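Local coordinates for protein ribose transcriptional regulator (Enterococcus faecium DO, PDB 4RK1) that binds ribose in the cleft of its sugar-binding domain and, as a LacI-family regulator, probably represses transcription by binding DNA, at residues Met118-Leu121 and Thr127-Leu130; Glu145-Ala150 and Asp159-Leu164; Glu179-Ala184 and Arg201-Ala206; Leu195-Tyr200 and Asp220-Cys225. All blocks are in the same frame, centred on the assembly; numbering follows the deposited sequence.

Contact 1. Residues Met118-Leu121 and Thr127-Leu130; sequences MHLL and TIAL
Leu120, near the end of helix 109-122, faces Ile128, the first residue of strand 128-133, with their CA atoms 8.3 Å apart. The backbones stay far enough apart for side chains to fill the gap; no backbone hydrogen bond joins the two segments, which meet through buried aliphatic side chains alone. The CB of Leu120 points at the strand and the CB of Ile128 points back at the helix. Ile128 supplies both branches. Its CD1 lies 4.0 Å from Leu120 CB, and its CG2 comes to 4.1 Å from Leu120 CD1; the two side chains cross obliquely. The CG1 arm of Ile128 stands anti to its own carbonyl carbon (chi1 -67°) and carries on extended through chi2, which takes CD1 out to the helix. There CD1 also reaches Leu121, whose CD2 is 4.0 Å away from Ile128 CD1 and whose side chain is set nearly at a right angle to it. Helix and strand follow one another in the Rossmann-like half of the periplasmic-binding-protein fold, joined by a short turn, and the helix packs on the parallel sheet. A beta-branched isoleucine suits the strand, since its CD1 reaches both leucines while CG2 adds a second touch on Leu120. Leu120 leans further onto Ser215 and Ile217 of strand 215-218, while Phe147 of helix 138-153 also packs on Ile128.

Contact 2. Residues Glu145-Ala150 and Asp159-Leu164; sequences EGFKSA and DQLILL
Phe147 and Lys148 of helix 138-153 meet Leu161 at the start of strand 161-166, closing the beta-alpha-beta unit of strand 128-133, helix 138-153 and strand 161-166. The crossover helix lies over the two parallel strands it connects. Along it, Gly146 comes first, and its O accepts the i+4 helical hydrogen bond from Ala150 N. Phe147 then turns its side chain to the sheet. With CG anti to the backbone N (chi1 -171°), the ring reaches Leu161, and Phe147 CE2 comes to 3.6 Å from Leu161 CD2. That methyl sits at the ring edge, close to its plane, a contact between two apolar groups. The same phenylalanine rests on Leu130 and meets the ring of Phe189, so a large aromatic suits a place where one side chain spans strands 128-133 and 161-166 and extends to strand 187-190. Lys148, next in line, is partly exposed. Its extended chain crosses Leu161 at about a right angle, and lysine suits the site because its methylenes can pack while its charged end can stay at the surface. Ser149 N closes the helical turn on Glu145 O. On the strand, the other methyl of Leu161, CD1, ends 4.1 Å from Lys148 CE.

Contact 3. Residues Glu179-Ala184 and Arg201-Ala206; sequences ELLDSA and RGLEEA
Leu181 of helix 177-182 packs on Leu203 in the last turn of helix 193-205 and on Ala206 just beyond it; the latter helix also carries the flat groups of this contact, the guanidinium of Arg201 and the carboxylate of Glu205. The two helices are successive elements of the alpha/beta sugar-binding domain, separated by strand 187-190, and meet beside the dimer interface. At the guanidinium edge, in its plane, lies Glu205 OE2, 3.0 Å from Arg201 NE in a nearly straight salt bridge (169° at the hydrogen). The carboxylate is met from above its own plane. Four residues apart, the pair spans one helical turn. Tyr174 makes a cation-pi contact with Arg201, as does Tyr227 of the second subunit, and Lys231 of that subunit bridges to Glu205 OE2. The contacts between the two segments are all aliphatic, and Tyr214 packs on the same leucines. The side chains of Leu181 and Leu203 slide past each other in opposite directions, their CD2 methyls 3.8 Å apart. Leu180 adds a looser touch, its CD2 lying 4.3 Å from Leu203 CD2. A branched leucine suits position 181 because both its methyls find partners, whereas the small Ala206 lets the chain come close: Ala206 CB is 3.7 Å from Leu181 CD1. Beyond helix 177-182, Leu180 O accepts hydrogen bonds from both the N and the OG of Ser183, the hydroxyl at 2.7 Å and tilted 18° from the carbonyl plane.

Contact 4. Residues Leu195-Tyr200 and Asp220-Cys225; sequences LAFGLY and DNIDMC. With RIB (alpha-D-ribofuranose), chain K.
Phe197 reaches from helix 193-205 into the loop 220-225, and its side chain carries the whole contact. Its CB points toward the loop, and with CG anti to the carbonyl carbon (chi1 -58°) the ring is carried to Ile222, Met224 and Cys225. Farther out, Phe197 CE2 lies 3.6 Å from Ile222 CD1 and is also close to Met224 CB. At the tip, Phe197 CZ meets Met224 CB at 3.6 Å and has Met224 CG nearby. The sulfur of Cys225 is more distant, with 4.4 Å between Phe197 CZ and Cys225 SG. Ile222 CD1 and Met224 CB approach the ring obliquely. Ile222 holds its CG1 between its backbone N and carbonyl carbon (chi1 59°), an uncommon choice that brings CD1 to the ring. Residue 224 is modelled as selenomethionine; its chain begins at the phenylalanine but bends at chi2, so the selenium end leads away. A broad, flat phenylalanine suits this place, since one ring can pack against three residues of an irregular loop that turns through a short 3-10 segment. The loop follows strand 215-218 at its C-terminal end, where ligand-binding loops lie in this alpha/beta fold, and its first residue belongs to the ribose pocket. Asp220 OD1 accepts a hydrogen bond of 2.6 Å from O3 of the ribofuranose, which Asn192, Gln237 and Arg143 also bind. Asp193, which touches Asp220, accepts from Ile222 N through OD2. At the dimer interface, Met224 of the second subunit packs on Phe197, and Ile228 of that subunit packs on Met224.

From the N terminus, contact 1 closes the short turn from helix 109-122 into strand 128-133. Contact 2 follows in series, closing the longer connection from helix 138-153 to strand 161-166, the neighbouring strand: Leu130 N and O probably bond to Ile162 O and Leu164 N. Both set helices on the sheet. Contact 3 then joins helices 177-182 and 193-205 and touches both earlier ones, through Leu180 on Ala129 and on Leu164. Contact 4 crosses it, since 195-200 lies between 179-184 and 201-206 while 220-225 follows both; it joins helix 193-205 to the ribose-site loop. Contacts 3 and 4 both touch the second subunit.

Contact 1. Residues Met118-Leu121 and Thr127-Leu130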
loop_
_atom_site.group_PDB
_atom_site.type_symbol
_atom_site.label_atom_id
_atom_site.label_comp_id
_atom_site.label_asym_id
_atom_site.label_seq_id
_atom_site.Cartn_x
_atom_site.Cartn_y
_atom_site.Cartn_z
HETATM N N MSE B 118 -24.292 -12.528 9.105
HETATM C CA MSE B 118 -24.744 -13.893 9.409
HETATM C C MSE B 118 -23.702 -14.645 10.194
HETATM O O MSE B 118 -24.035 -15.441 11.089
HETATM C CB MSE B 118 -25.147 -14.670 8.150
HETATM C CG MSE B 118 -26.327 -14.060 7.396
HETATM SE SE MSE B 118 -28.038 -14.107 8.391
HETATM C CE MSE B 118 -28.364 -16.037 8.109
ATOM N N HIS B 119 -22.427 -14.390 9.903
ATOM C CA HIS B 119 -21.344 -15.031 10.639
ATOM C C HIS B 119 -21.314 -14.608 12.118
ATOM O O HIS B 119 -21.294 -15.458 13.018
ATOM C CB HIS B 119 -19.997 -14.724 9.983
ATOM C CG HIS B 119 -18.827 -15.310 10.712
ATOM N ND1 HIS B 119 -18.579 -16.665 10.756
ATOM C CD2 HIS B 119 -17.841 -14.724 11.433
ATOM C CE1 HIS B 119 -17.486 -16.889 11.467
ATOM N NE2 HIS B 119 -17.021 -15.728 11.889
ATOM N N LEU B 120 -21.310 -13.301 12.369
ATOM C CA LEU B 120 -21.317 -12.793 13.744
ATOM C C LEU B 120 -22.561 -13.238 14.518
ATOM O O LEU B 120 -22.470 -13.611 15.687
ATOM C CB LEU B 120 -21.208 -11.258 13.766
ATOM C CG LEU B 120 -19.844 -10.650 13.379
ATOM C CD1 LEU B 120 -19.907 -9.131 13.372
ATOM C CD2 LEU B 120 -18.740 -11.122 14.308
ATOM N N LEU B 121 -23.717 -13.194 13.865
ATOM C CA LEU B 121 -24.970 -13.597 14.501
ATOM C C LEU B 121 -25.013 -15.100 14.770
ATOM O O LEU B 121 -25.507 -15.509 15.813
ATOM C CB LEU B 121 -26.172 -13.163 13.664
ATOM C CG LEU B 121 -26.339 -11.653 13.541
ATOM C CD1 LEU B 121 -27.176 -11.276 12.323
ATOM C CD2 LEU B 121 -26.915 -11.050 14.814
ATOM N N THR B 127 -25.198 -7.701 20.229
ATOM C CA THR B 127 -24.857 -6.289 20.240
ATOM C C THR B 127 -23.574 -6.159 19.443
ATOM O O THR B 127 -22.526 -6.669 19.835
ATOM C CB THR B 127 -24.676 -5.749 21.673
ATOM O OG1 THR B 127 -25.828 -6.095 22.455
ATOM C CG2 THR B 127 -24.526 -4.236 21.659
ATOM N N ILE B 128 -23.686 -5.509 18.297
ATOM C CA ILE B 128 -22.614 -5.471 17.330
ATOM C C ILE B 128 -22.321 -4.032 16.954
ATOM O O ILE B 128 -23.232 -3.239 16.735
ATOM C CB ILE B 128 -23.003 -6.271 16.072
ATOM C CG1 ILE B 128 -23.106 -7.763 16.422
ATOM C CG2 ILE B 128 -21.999 -6.026 14.946
ATOM C CD1 ILE B 128 -23.722 -8.613 15.327
ATOM N N ALA B 129 -21.034 -3.722 16.857
ATOM C CA ALA B 129 -20.567 -2.417 16.434
ATOM C C ALA B 129 -20.229 -2.441 14.952
ATOM O O ALA B 129 -19.666 -3.411 14.433
ATOM C CB ALA B 129 -19.345 -2.005 17.244
ATOM N N LEU B 130 -20.600 -1.362 14.285
ATOM C CA LEU B 130 -20.301 -1.137 12.887
ATOM C C LEU B 130 -19.254 -0.035 12.830
ATOM O O LEU B 130 -19.495 1.075 13.289
ATOM C CB LEU B 130 -21.578 -0.700 12.175
ATOM C CG LEU B 130 -21.760 -1.052 10.710
ATOM C CD1 LEU B 130 -21.865 -2.560 10.533
ATOM C CD2 LEU B 130 -23.006 -0.349 10.198
#

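Contact 2. Residues Glu145-Ala150 and Asp159-Leu164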
loop_
_atom_site.group_PDB
_atom_site.type_symbol
_atom_site.label_atom_id
_atom_site.label_comp_id
_atom_site.label_asym_id
_atom_site.label_seq_id
_atom_site.Cartn_x
_atom_site.Cartn_y
_atom_site.Cartn_z
ATOM N N GLU B 145 -26.170 -2.239 4.214
ATOM C CA GLU B 145 -27.534 -2.696 3.971
ATOM C C GLU B 145 -27.628 -4.221 4.025
ATOM O O GLU B 145 -28.562 -4.764 4.609
ATOM C CB GLU B 145 -28.052 -2.171 2.629
ATOM C CG GLU B 145 -28.243 -0.659 2.579
ATOM C CD GLU B 145 -29.248 -0.170 3.601
ATOM O OE1 GLU B 145 -30.374 -0.709 3.613
ATOM O OE2 GLU B 145 -28.908 0.739 4.392
ATOM N N GLY B 146 -26.657 -4.909 3.439
ATOM C CA GLY B 146 -26.642 -6.367 3.491
ATOM C C GLY B 146 -26.477 -6.868 4.911
ATOM O O GLY B 146 -27.089 -7.866 5.317
ATOM N N PHE B 147 -25.641 -6.171 5.676
ATOM C CA PHE B 147 -25.460 -6.486 7.082
ATOM C C PHE B 147 -26.770 -6.312 7.863
ATOM O O PHE B 147 -27.111 -7.134 8.718
ATOM C CB PHE B 147 -24.373 -5.603 7.671
ATOM C CG PHE B 147 -23.960 -5.995 9.045
ATOM C CD1 PHE B 147 -22.993 -6.968 9.232
ATOM C CD2 PHE B 147 -24.525 -5.387 10.156
ATOM C CE1 PHE B 147 -22.588 -7.326 10.499
ATOM C CE2 PHE B 147 -24.129 -5.753 11.427
ATOM C CZ PHE B 147 -23.168 -6.727 11.596
ATOM N N LYS B 148 -27.498 -5.245 7.567
ATOM C CA LYS B 148 -28.798 -5.011 8.208
ATOM C C LYS B 148 -29.836 -6.062 7.829
ATOM O O LYS B 148 -30.697 -6.400 8.629
ATOM C CB LYS B 148 -29.320 -3.615 7.881
ATOM C CG LYS B 148 -28.594 -2.509 8.631
ATOM C CD LYS B 148 -29.002 -1.137 8.121
ATOM C CE LYS B 148 -28.481 -0.037 9.034
ATOM N NZ LYS B 148 -28.819 1.320 8.527
ATOM N N SER B 149 -29.758 -6.568 6.604
ATOM C CA SER B 149 -30.592 -7.688 6.165
ATOM C C SER B 149 -30.352 -8.930 7.025
ATOM O O SER B 149 -31.296 -9.629 7.377
ATOM C CB SER B 149 -30.324 -7.996 4.685
ATOM O OG SER B 149 -31.184 -8.998 4.198
ATOM N N ALA B 150 -29.091 -9.201 7.370
ATOM C CA ALA B 150 -28.765 -10.285 8.290
ATOM C C ALA B 150 -29.366 -10.048 9.677
ATOM O O ALA B 150 -29.908 -10.964 10.283
ATOM C CB ALA B 150 -27.255 -10.486 8.387
ATOM N N ASP B 159 -31.545 -0.572 16.060
ATOM C CA ASP B 159 -30.965 0.307 17.086
ATOM C C ASP B 159 -30.264 -0.454 18.228
ATOM O O ASP B 159 -30.109 0.069 19.332
ATOM C CB ASP B 159 -32.028 1.276 17.632
ATOM C CG ASP B 159 -33.325 0.583 18.015
ATOM O OD1 ASP B 159 -33.291 -0.403 18.784
ATOM O OD2 ASP B 159 -34.386 1.032 17.538
ATOM N N GLN B 160 -29.860 -1.692 17.958
ATOM C CA GLN B 160 -28.908 -2.435 18.798
ATOM C C GLN B 160 -27.565 -2.561 18.045
ATOM O O GLN B 160 -26.643 -3.274 18.477
ATOM C CB GLN B 160 -29.491 -3.815 19.113
ATOM C CG GLN B 160 -28.876 -4.548 20.295
ATOM C CD GLN B 160 -29.737 -5.716 20.754
ATOM O OE1 GLN B 160 -30.932 -5.562 20.991
ATOM N NE2 GLN B 160 -29.134 -6.887 20.874
ATOM N N LEU B 161 -27.491 -1.899 16.888
ATOM C CA LEU B 161 -26.234 -1.672 16.190
ATOM C C LEU B 161 -25.565 -0.490 16.840
ATOM O O LEU B 161 -26.165 0.572 16.921
ATOM C CB LEU B 161 -26.463 -1.289 14.729
ATOM C CG LEU B 161 -26.358 -2.347 13.646
ATOM C CD1 LEU B 161 -26.646 -1.685 12.305
ATOM C CD2 LEU B 161 -24.981 -2.996 13.659
ATOM N N ILE B 162 -24.322 -0.667 17.276
ATOM C CA ILE B 162 -23.522 0.449 17.757
ATOM C C ILE B 162 -22.801 1.037 16.548
ATOM O O ILE B 162 -21.917 0.402 15.972
ATOM C CB ILE B 162 -22.510 0.009 18.843
ATOM C CG1 ILE B 162 -23.196 -0.829 19.933
ATOM C CG2 ILE B 162 -21.810 1.224 19.445
ATOM C CD1 ILE B 162 -24.438 -0.193 20.522
ATOM N N LEU B 163 -23.187 2.247 16.161
ATOM C CA LEU B 163 -22.616 2.915 14.996
ATOM C C LEU B 163 -21.351 3.666 15.375
ATOM O O LEU B 163 -21.395 4.576 16.197
ATOM C CB LEU B 163 -23.632 3.890 14.390
ATOM C CG LEU B 163 -24.950 3.260 13.934
ATOM C CD1 LEU B 163 -25.891 4.317 13.367
ATOM C CD2 LEU B 163 -24.709 2.154 12.917
ATOM N N LEU B 164 -20.226 3.295 14.768
ATOM C CA LEU B 164 -18.954 3.963 15.041
ATOM C C LEU B 164 -18.348 4.527 13.759
ATOM O O LEU B 164 -17.376 3.970 13.225
ATOM C CB LEU B 164 -17.986 3.003 15.731
ATOM C CG LEU B 164 -18.474 2.370 17.030
ATOM C CD1 LEU B 164 -17.459 1.362 17.528
ATOM C CD2 LEU B 164 -18.729 3.419 18.098
#

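Contact 3. Residues Glu179-Ala184 and Arg201-Ala206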
loop_
_atom_site.group_PDB
_atom_site.type_symbol
_atom_site.label_atom_id
_atom_site.label_comp_id
_atom_site.label_asym_id
_atom_site.label_seq_id
_atom_site.Cartn_x
_atom_site.Cartn_y
_atom_site.Cartn_z
ATOM N N GLU B 179 -14.483 4.503 22.067
ATOM C CA GLU B 179 -15.935 4.385 21.929
ATOM C C GLU B 179 -16.383 2.923 21.921
ATOM O O GLU B 179 -17.385 2.572 22.536
ATOM C CB GLU B 179 -16.416 5.076 20.658
ATOM C CG GLU B 179 -16.348 6.597 20.707
ATOM C CD GLU B 179 -16.669 7.236 19.368
ATOM O OE1 GLU B 179 -17.078 6.506 18.444
ATOM O OE2 GLU B 179 -16.513 8.468 19.236
ATOM N N LEU B 180 -15.643 2.062 21.232
ATOM C CA LEU B 180 -15.984 0.644 21.220
ATOM C C LEU B 180 -15.928 0.060 22.626
ATOM O O LEU B 180 -16.831 -0.675 23.039
ATOM C CB LEU B 180 -15.047 -0.135 20.299
ATOM C CG LEU B 180 -15.254 -1.650 20.269
ATOM C CD1 LEU B 180 -16.595 -2.005 19.655
ATOM C CD2 LEU B 180 -14.109 -2.311 19.509
ATOM N N LEU B 181 -14.859 0.376 23.353
ATOM C CA LEU B 181 -14.674 -0.146 24.714
ATOM C C LEU B 181 -15.769 0.337 25.675
ATOM O O LEU B 181 -16.156 -0.376 26.592
ATOM C CB LEU B 181 -13.296 0.235 25.245
ATOM C CG LEU B 181 -12.117 -0.429 24.525
ATOM C CD1 LEU B 181 -10.825 0.289 24.847
ATOM C CD2 LEU B 181 -12.010 -1.909 24.872
ATOM N N ASP B 182 -16.275 1.539 25.449
ATOM C CA ASP B 182 -17.354 2.069 26.283
ATOM C C ASP B 182 -18.750 1.570 25.889
ATOM O O ASP B 182 -19.721 1.815 26.605
ATOM C CB ASP B 182 -17.300 3.603 26.296
ATOM C CG ASP B 182 -16.199 4.133 27.200
ATOM O OD1 ASP B 182 -15.760 3.398 28.114
ATOM O OD2 ASP B 182 -15.764 5.277 26.995
ATOM N N SER B 183 -18.854 0.860 24.771
ATOM C CA SER B 183 -20.137 0.304 24.339
ATOM C C SER B 183 -20.333 -1.077 24.932
ATOM O O SER B 183 -19.422 -1.641 25.544
ATOM C CB SER B 183 -20.195 0.219 22.807
ATOM O OG SER B 183 -19.447 -0.895 22.328
ATOM N N ALA B 184 -21.519 -1.635 24.718
ATOM C CA ALA B 184 -21.798 -3.020 25.095
ATOM C C ALA B 184 -21.538 -4.015 23.941
ATOM O O ALA B 184 -21.903 -5.179 24.044
ATOM C CB ALA B 184 -23.238 -3.145 25.578
ATOM N N ARG B 201 -4.872 -2.556 16.916
ATOM C CA ARG B 201 -3.910 -1.744 17.627
ATOM C C ARG B 201 -4.535 -1.145 18.885
ATOM O O ARG B 201 -3.968 -1.249 19.967
ATOM C CB ARG B 201 -3.358 -0.634 16.735
ATOM C CG ARG B 201 -2.350 0.253 17.452
ATOM C CD ARG B 201 -1.967 1.459 16.615
ATOM N NE ARG B 201 -1.159 2.396 17.378
ATOM C CZ ARG B 201 -0.717 3.565 16.919
ATOM N NH1 ARG B 201 -0.995 3.955 15.684
ATOM N NH2 ARG B 201 0.009 4.348 17.707
ATOM N N GLY B 202 -5.695 -0.518 18.734
ATOM C CA GLY B 202 -6.395 0.069 19.866
ATOM C C GLY B 202 -6.681 -0.935 20.965
ATOM O O GLY B 202 -6.468 -0.655 22.143
ATOM N N LEU B 203 -7.141 -2.123 20.593
ATOM C CA LEU B 203 -7.496 -3.134 21.591
ATOM C C LEU B 203 -6.277 -3.705 22.289
ATOM O O LEU B 203 -6.285 -3.899 23.514
ATOM C CB LEU B 203 -8.325 -4.255 20.964
ATOM C CG LEU B 203 -9.712 -3.787 20.538
ATOM C CD1 LEU B 203 -10.381 -4.849 19.690
ATOM C CD2 LEU B 203 -10.566 -3.430 21.749
ATOM N N GLU B 204 -5.224 -3.962 21.515
ATOM C CA GLU B 204 -3.942 -4.380 22.088
ATOM C C GLU B 204 -3.434 -3.376 23.137
ATOM O O GLU B 204 -3.042 -3.764 24.238
ATOM C CB GLU B 204 -2.906 -4.570 20.979
ATOM C CG GLU B 204 -3.193 -5.785 20.100
ATOM C CD GLU B 204 -2.599 -5.705 18.695
ATOM O OE1 GLU B 204 -1.942 -4.698 18.342
ATOM O OE2 GLU B 204 -2.797 -6.678 17.933
ATOM N N GLU B 205 -3.468 -2.093 22.798
ATOM C CA GLU B 205 -2.993 -1.049 23.707
ATOM C C GLU B 205 -3.846 -0.914 24.971
ATOM O O GLU B 205 -3.336 -0.526 26.021
ATOM C CB GLU B 205 -2.880 0.283 22.972
ATOM C CG GLU B 205 -1.747 0.253 21.951
ATOM C CD GLU B 205 -1.586 1.532 21.174
ATOM O OE1 GLU B 205 -2.252 2.533 21.522
ATOM O OE2 GLU B 205 -0.779 1.516 20.211
ATOM N N ALA B 206 -5.127 -1.260 24.873
ATOM C CA ALA B 206 -6.031 -1.255 26.028
ATOM C C ALA B 206 -5.981 -2.557 26.834
ATOM O O ALA B 206 -6.729 -2.718 27.789
ATOM C CB ALA B 206 -7.455 -0.975 25.575
#

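Contact 4. Residues Leu195-Tyr200 and Asp220-Cys225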
loop_
_atom_site.group_PDB
_atom_site.type_symbol
_atom_site.label_atom_id
_atom_site.label_comp_id
_atom_site.label_asym_id
_atom_site.label_seq_id
_atom_site.Cartn_x
_atom_site.Cartn_y
_atom_site.Cartn_z
ATOM N N LEU B 195 -9.475 -0.515 8.595
ATOM C CA LEU B 195 -10.218 -0.207 9.815
ATOM C C LEU B 195 -10.025 -1.289 10.867
ATOM O O LEU B 195 -9.800 -0.986 12.035
ATOM C CB LEU B 195 -11.704 -0.036 9.515
ATOM C CG LEU B 195 -12.104 1.277 8.834
ATOM C CD1 LEU B 195 -13.536 1.176 8.345
ATOM C CD2 LEU B 195 -11.961 2.471 9.778
ATOM N N ALA B 196 -10.108 -2.557 10.467
ATOM C CA ALA B 196 -9.915 -3.629 11.430
ATOM C C ALA B 196 -8.515 -3.587 12.051
ATOM O O ALA B 196 -8.371 -3.828 13.257
ATOM C CB ALA B 196 -10.193 -4.997 10.802
ATOM N N PHE B 197 -7.489 -3.306 11.241
ATOM C CA PHE B 197 -6.113 -3.255 11.759
ATOM C C PHE B 197 -5.986 -2.152 12.825
ATOM O O PHE B 197 -5.320 -2.331 13.839
ATOM C CB PHE B 197 -5.091 -2.990 10.665
ATOM C CG PHE B 197 -5.085 -4.003 9.542
ATOM C CD1 PHE B 197 -5.622 -5.270 9.699
ATOM C CD2 PHE B 197 -4.526 -3.665 8.314
ATOM C CE1 PHE B 197 -5.604 -6.177 8.660
ATOM C CE2 PHE B 197 -4.504 -4.569 7.273
ATOM C CZ PHE B 197 -5.044 -5.827 7.443
ATOM N N GLY B 198 -6.626 -1.017 12.573
ATOM C CA GLY B 198 -6.737 0.056 13.564
ATOM C C GLY B 198 -7.300 -0.403 14.887
ATOM O O GLY B 198 -6.765 -0.063 15.947
ATOM N N LEU B 199 -8.365 -1.197 14.826
ATOM C CA LEU B 199 -8.972 -1.773 16.017
ATOM C C LEU B 199 -8.044 -2.727 16.734
ATOM O O LEU B 199 -7.976 -2.716 17.961
ATOM C CB LEU B 199 -10.270 -2.502 15.680
ATOM C CG LEU B 199 -11.486 -1.627 15.395
ATOM C CD1 LEU B 199 -12.620 -2.508 14.892
ATOM C CD2 LEU B 199 -11.907 -0.861 16.639
ATOM N N TYR B 200 -7.334 -3.563 15.984
ATOM C CA TYR B 200 -6.365 -4.445 16.612
ATOM C C TYR B 200 -5.407 -3.638 17.475
ATOM O O TYR B 200 -5.141 -4.000 18.614
ATOM C CB TYR B 200 -5.545 -5.210 15.581
ATOM C CG TYR B 200 -6.099 -6.532 15.093
ATOM C CD1 TYR B 200 -7.398 -6.653 14.620
ATOM C CD2 TYR B 200 -5.275 -7.655 15.029
ATOM C CE1 TYR B 200 -7.877 -7.863 14.134
ATOM C CE2 TYR B 200 -5.736 -8.856 14.538
ATOM C CZ TYR B 200 -7.033 -8.958 14.080
ATOM O OH TYR B 200 -7.482 -10.164 13.596
ATOM N N ASP B 220 -12.352 -7.099 2.526
ATOM C CA ASP B 220 -11.465 -6.978 1.340
ATOM C C ASP B 220 -10.631 -8.246 1.147
ATOM O O ASP B 220 -10.511 -8.734 0.037
ATOM C CB ASP B 220 -10.495 -5.787 1.378
ATOM C CG ASP B 220 -11.169 -4.460 1.132
ATOM O OD1 ASP B 220 -12.352 -4.431 0.697
ATOM O OD2 ASP B 220 -10.498 -3.441 1.393
ATOM N N ASN B 221 -10.061 -8.747 2.240
ATOM C CA ASN B 221 -9.019 -9.761 2.212
ATOM C C ASN B 221 -7.733 -9.270 1.546
ATOM O O ASN B 221 -7.166 -9.944 0.697
ATOM C CB ASN B 221 -9.511 -11.057 1.545
ATOM C CG ASN B 221 -8.571 -12.225 1.781
ATOM O OD1 ASN B 221 -8.058 -12.411 2.886
ATOM N ND2 ASN B 221 -8.327 -13.006 0.740
ATOM N N ILE B 222 -7.263 -8.092 1.935
ATOM C CA ILE B 222 -5.925 -7.659 1.511
ATOM C C ILE B 222 -4.899 -8.607 2.139
ATOM O O ILE B 222 -5.194 -9.272 3.137
ATOM C CB ILE B 222 -5.652 -6.164 1.828
ATOM C CG1 ILE B 222 -5.766 -5.859 3.335
ATOM C CG2 ILE B 222 -6.613 -5.282 1.040
ATOM C CD1 ILE B 222 -5.243 -4.488 3.723
ATOM N N ASP B 223 -3.723 -8.716 1.522
ATOM C CA ASP B 223 -2.693 -9.687 1.951
ATOM C C ASP B 223 -2.361 -9.630 3.445
ATOM O O ASP B 223 -2.170 -10.673 4.082
ATOM C CB ASP B 223 -1.383 -9.485 1.153
ATOM C CG ASP B 223 -1.462 -10.015 -0.266
ATOM O OD1 ASP B 223 -2.474 -10.649 -0.622
ATOM O OD2 ASP B 223 -0.503 -9.795 -1.034
HETATM N N MSE B 224 -2.309 -8.422 4.002
HETATM C CA MSE B 224 -1.942 -8.222 5.420
HETATM C C MSE B 224 -2.783 -9.001 6.408
HETATM O O MSE B 224 -2.313 -9.301 7.524
HETATM C CB MSE B 224 -1.945 -6.720 5.734
HETATM C CG MSE B 224 -1.261 -6.350 7.048
HETATM SE SE MSE B 224 0.698 -6.586 6.917
HETATM C CE MSE B 224 1.156 -6.849 8.818
ATOM N N CYS B 225 -4.011 -9.359 6.023
ATOM C CA CYS B 225 -4.893 -10.186 6.883
ATOM C C CYS B 225 -4.228 -11.465 7.393
ATOM O O CYS B 225 -4.526 -11.939 8.484
ATOM C CB CYS B 225 -6.155 -10.583 6.124
ATOM S SG CYS B 225 -7.330 -9.255 5.830
HETATM O O5 RIB K . -10.617 -1.045 1.340
HETATM C C5 RIB K . -10.965 0.154 0.635
HETATM C C4 RIB K . -12.397 0.079 0.344
HETATM O O4 RIB K . -12.830 1.231 -0.400
HETATM C C3 RIB K . -12.459 -1.220 -0.445
HETATM O O3 RIB K . -13.316 -2.069 0.296
HETATM C C2 RIB K . -12.938 -0.783 -1.812
HETATM O O2 RIB K . -14.015 -1.570 -2.296
HETATM C C1 RIB K . -13.189 0.736 -1.702
HETATM O O1 RIB K . -14.504 1.105 -2.068
#